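Local atomic coordinates of TetR/AcrR family transcriptional regulator (Bradyrhizobium diazoefficiens, PDB entry 6G8G), a protein that probably represses transcription as a TetR-family DNA-binding regulator and responds to flavonoids such as genistein, which it binds. Residues A[87-97]-A[149-159]. Sequence-based numbering, arbitrary orientation.
Sequences PKLSAGLSEAL and FLEEARAARVL
The phenyl ring of F149 pushes out from helix 139-155 between P87 and the first turns of helix 93-109. With CG anti to the backbone N (chi1 171°), the side chain leaves its own helix and can be followed outward. F149 CB meets P87 CG at 3.8 Å. P87 CB then sits over one face of the ring, 3.9 Å from the centroid and 18° off the normal, a CH-pi contact displaced toward the rim. On one flank CD1 lies against P87 O and CB, and CE1 against the backbone at the start of the 3-10 turn 89-91, where L89 N stands at the ring edge, 3.8 Å from F149 CE1. On the other flank CD2 and CE2 touch L97, whose CD2 comes within 3.7 Å of F149 CE2. The far end, F149 CZ, rests against A96 CB at 3.9 Å and L93 CD1. An alanine in place of F149 would probably deprive P87, L93, A96 and L97 of their common partner and open a gap between the two helices. Beyond the ring the contact is aliphatic: L93 meets V158 tip to tip, its CD2 3.8 Å from V158 CG2 and also against L159 CD2, while L89 CD1 reaches A156 CB at 3.7 Å, where the chain leaves its helix through a Schellman motif at R157. L97 and L159 continue onto helix 192-210. The two short helical segments run nearly antiparallel, at 174°, their axes 12.2 Å apart with F149 bridging them, an apolar packing of the all-helical C-terminal domain of TetR-family regulators.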
loop_
_atom_site.group_PDB
_atom_site.type_symbol
_atom_site.label_atom_id
_atom_site.label_comp_id
_atom_site.label_asym_id
_atom_site.label_seq_id
_atom_site.Cartn_x
_atom_site.Cartn_y
_atom_site.Cartn_z
ATOM N N PRO A 87 -18.210 -5.624 -15.410
ATOM C CA PRO A 87 -18.661 -4.358 -15.921
ATOM C C PRO A 87 -19.129 -4.495 -17.355
ATOM O O PRO A 87 -18.542 -5.292 -18.101
ATOM C CB PRO A 87 -17.424 -3.467 -15.824
ATOM C CG PRO A 87 -16.310 -4.309 -15.313
ATOM C CD PRO A 87 -16.748 -5.733 -15.380
ATOM N N LYS A 88 -20.193 -3.762 -17.700
ATOM C CA LYS A 88 -20.874 -3.898 -18.980
ATOM C C LYS A 88 -20.963 -2.568 -19.662
ATOM O O LYS A 88 -21.404 -1.579 -19.083
ATOM C CB LYS A 88 -22.309 -4.428 -18.802
ATOM C CG LYS A 88 -22.446 -5.954 -18.902
ATOM C CD LYS A 88 -23.029 -6.616 -17.635
ATOM C CE LYS A 88 -24.351 -6.014 -17.143
ATOM N NZ LYS A 88 -25.545 -6.557 -17.833
ATOM N N LEU A 89 -20.547 -2.550 -20.915
ATOM C CA LEU A 89 -20.557 -1.342 -21.686
ATOM C C LEU A 89 -21.963 -0.800 -21.877
ATOM O O LEU A 89 -22.163 0.403 -21.917
ATOM C CB LEU A 89 -19.929 -1.599 -23.035
ATOM C CG LEU A 89 -18.999 -0.445 -23.506
ATOM C CD1 LEU A 89 -18.190 -0.864 -24.736
ATOM C CD2 LEU A 89 -19.726 0.875 -23.791
ATOM N N SER A 90 -22.951 -1.682 -21.975
ATOM C CA SER A 90 -24.369 -1.246 -22.132
ATOM C C SER A 90 -24.834 -0.263 -21.057
ATOM O O SER A 90 -25.715 0.520 -21.308
ATOM C CB SER A 90 -25.307 -2.453 -22.130
ATOM O OG SER A 90 -24.946 -3.386 -21.103
ATOM N N ALA A 91 -24.243 -0.343 -19.864
ATOM C CA ALA A 91 -24.601 0.517 -18.730
ATOM C C ALA A 91 -24.084 1.958 -18.850
ATOM O O ALA A 91 -24.417 2.814 -18.034
ATOM C CB ALA A 91 -24.083 -0.122 -17.426
ATOM N N GLY A 92 -23.207 2.202 -19.820
ATOM C CA GLY A 92 -22.455 3.437 -19.886
ATOM C C GLY A 92 -21.030 3.173 -19.414
ATOM O O GLY A 92 -20.785 2.464 -18.426
ATOM N N LEU A 93 -20.074 3.734 -20.126
ATOM C CA LEU A 93 -18.678 3.624 -19.759
ATOM C C LEU A 93 -18.394 4.116 -18.350
ATOM O O LEU A 93 -17.787 3.390 -17.554
ATOM C CB LEU A 93 -17.841 4.436 -20.740
ATOM C CG LEU A 93 -16.344 4.403 -20.510
ATOM C CD1 LEU A 93 -15.823 2.976 -20.545
ATOM C CD2 LEU A 93 -15.711 5.241 -21.592
ATOM N N SER A 94 -18.756 5.367 -18.065
ATOM C CA SER A 94 -18.546 5.939 -16.740
ATOM C C SER A 94 -19.213 5.128 -15.619
ATOM O O SER A 94 -18.592 4.841 -14.614
ATOM C CB SER A 94 -19.047 7.381 -16.702
ATOM O OG SER A 94 -18.058 8.269 -17.175
ATOM N N GLU A 95 -20.478 4.772 -15.790
ATOM C CA GLU A 95 -21.207 4.099 -14.718
ATOM C C GLU A 95 -20.640 2.740 -14.454
ATOM O O GLU A 95 -20.667 2.254 -13.337
ATOM C CB GLU A 95 -22.686 4.006 -15.025
ATOM C CG GLU A 95 -23.359 5.355 -15.023
ATOM C CD GLU A 95 -23.574 5.945 -16.432
ATOM O OE1 GLU A 95 -22.701 5.794 -17.323
ATOM O OE2 GLU A 95 -24.652 6.540 -16.658
ATOM N N ALA A 96 -20.122 2.113 -15.491
ATOM C CA ALA A 96 -19.561 0.792 -15.335
ATOM C C ALA A 96 -18.263 0.847 -14.520
ATOM O O ALA A 96 -18.059 0.049 -13.588
ATOM C CB ALA A 96 -19.312 0.187 -16.686
ATOM N N LEU A 97 -17.403 1.795 -14.866
ATOM C CA LEU A 97 -16.179 1.976 -14.138
ATOM C C LEU A 97 -16.476 2.440 -12.731
ATOM O O LEU A 97 -15.818 2.025 -11.772
ATOM C CB LEU A 97 -15.283 2.990 -14.849
ATOM C CG LEU A 97 -14.728 2.489 -16.180
ATOM C CD1 LEU A 97 -14.092 3.609 -16.970
ATOM C CD2 LEU A 97 -13.720 1.372 -15.987
ATOM N N PHE A 149 -12.525 -5.893 -19.412
ATOM C CA PHE A 149 -13.509 -4.850 -19.727
ATOM C C PHE A 149 -12.889 -3.716 -20.548
ATOM O O PHE A 149 -13.519 -3.193 -21.456
ATOM C CB PHE A 149 -14.121 -4.278 -18.461
ATOM C CG PHE A 149 -14.959 -3.084 -18.705
ATOM C CD1 PHE A 149 -16.202 -3.192 -19.319
ATOM C CD2 PHE A 149 -14.494 -1.820 -18.370
ATOM C CE1 PHE A 149 -16.993 -2.057 -19.545
ATOM C CE2 PHE A 149 -15.274 -0.688 -18.593
ATOM C CZ PHE A 149 -16.523 -0.807 -19.170
ATOM N N LEU A 150 -11.673 -3.298 -20.211
ATOM C CA LEU A 150 -11.076 -2.201 -20.942
ATOM C C LEU A 150 -10.784 -2.600 -22.390
ATOM O O LEU A 150 -10.827 -1.745 -23.251
ATOM C CB LEU A 150 -9.832 -1.659 -20.243
ATOM C CG LEU A 150 -10.042 -1.055 -18.841
ATOM C CD1 LEU A 150 -8.730 -0.518 -18.276
ATOM C CD2 LEU A 150 -11.092 0.034 -18.831
ATOM N N GLU A 151 -10.510 -3.871 -22.672
ATOM C CA GLU A 151 -10.331 -4.298 -24.068
ATOM C C GLU A 151 -11.583 -4.070 -24.875
ATOM O O GLU A 151 -11.510 -3.654 -26.030
ATOM C CB GLU A 151 -10.001 -5.770 -24.181
ATOM C CG GLU A 151 -8.652 -6.161 -23.623
ATOM C CD GLU A 151 -7.999 -7.274 -24.428
ATOM O OE1 GLU A 151 -7.829 -8.400 -23.867
ATOM O OE2 GLU A 151 -7.666 -7.007 -25.619
ATOM N N GLU A 152 -12.731 -4.355 -24.264
ATOM C CA GLU A 152 -14.020 -4.176 -24.929
ATOM C C GLU A 152 -14.250 -2.712 -25.220
ATOM O O GLU A 152 -14.652 -2.348 -26.311
ATOM C CB GLU A 152 -15.177 -4.652 -24.060
ATOM C CG GLU A 152 -15.241 -6.143 -23.774
ATOM C CD GLU A 152 -15.093 -6.961 -25.063
ATOM O OE1 GLU A 152 -15.993 -6.969 -25.956
ATOM O OE2 GLU A 152 -14.011 -7.569 -25.204
ATOM N N ALA A 153 -14.002 -1.875 -24.223
ATOM C CA ALA A 153 -14.141 -0.425 -24.393
ATOM C C ALA A 153 -13.206 0.113 -25.482
ATOM O O ALA A 153 -13.601 0.970 -26.290
ATOM C CB ALA A 153 -13.883 0.283 -23.092
ATOM N N ARG A 154 -11.995 -0.426 -25.564
ATOM C CA ARG A 154 -11.105 -0.002 -26.633
ATOM C C ARG A 154 -11.595 -0.468 -28.010
ATOM O O ARG A 154 -11.574 0.299 -28.960
ATOM C CB ARG A 154 -9.682 -0.491 -26.409
ATOM C CG ARG A 154 -8.728 -0.014 -27.506
ATOM C CD ARG A 154 -7.309 -0.379 -27.160
ATOM N NE ARG A 154 -7.172 -1.818 -27.051
ATOM C CZ ARG A 154 -6.041 -2.429 -26.745
ATOM N NH1 ARG A 154 -4.957 -1.712 -26.520
ATOM N NH2 ARG A 154 -5.988 -3.754 -26.674
ATOM N N ALA A 155 -12.047 -1.717 -28.091
ATOM C CA ALA A 155 -12.604 -2.259 -29.314
ATOM C C ALA A 155 -13.814 -1.448 -29.765
ATOM O O ALA A 155 -14.022 -1.268 -30.945
ATOM C CB ALA A 155 -12.986 -3.708 -29.118
ATOM N N ALA A 156 -14.586 -0.920 -28.822
ATOM C CA ALA A 156 -15.717 -0.051 -29.147
ATOM C C ALA A 156 -15.313 1.401 -29.390
ATOM O O ALA A 156 -16.173 2.248 -29.587
ATOM C CB ALA A 156 -16.738 -0.117 -28.033
ATOM N N ARG A 157 -14.013 1.689 -29.384
ATOM C CA ARG A 157 -13.483 3.015 -29.726
ATOM C C ARG A 157 -13.815 4.119 -28.733
ATOM O O ARG A 157 -13.744 5.296 -29.066
ATOM C CB ARG A 157 -13.956 3.454 -31.114
ATOM C CG ARG A 157 -13.516 2.555 -32.244
ATOM C CD ARG A 157 -12.207 3.026 -32.860
ATOM N NE ARG A 157 -11.903 2.222 -34.041
ATOM C CZ ARG A 157 -11.418 0.978 -34.007
ATOM N NH1 ARG A 157 -11.136 0.377 -32.843
ATOM N NH2 ARG A 157 -11.206 0.327 -35.150
ATOM N N VAL A 158 -14.167 3.750 -27.518
ATOM C CA VAL A 158 -14.530 4.723 -26.504
ATOM C C VAL A 158 -13.395 5.004 -25.468
ATOM O O VAL A 158 -13.452 6.000 -24.695
ATOM C CB VAL A 158 -15.859 4.258 -25.873
ATOM C CG1 VAL A 158 -15.657 3.175 -24.814
ATOM C CG2 VAL A 158 -16.631 5.421 -25.284
ATOM N N LEU A 159 -12.343 4.179 -25.518
ATOM C CA LEU A 159 -11.050 4.471 -24.876
ATOM C C LEU A 159 -9.890 4.133 -25.803
ATOM O O LEU A 159 -10.018 3.247 -26.679
ATOM C CB LEU A 159 -10.868 3.610 -23.644
ATOM C CG LEU A 159 -11.883 3.771 -22.533
ATOM C CD1 LEU A 159 -11.601 2.732 -21.494
ATOM C CD2 LEU A 159 -11.798 5.167 -21.954
#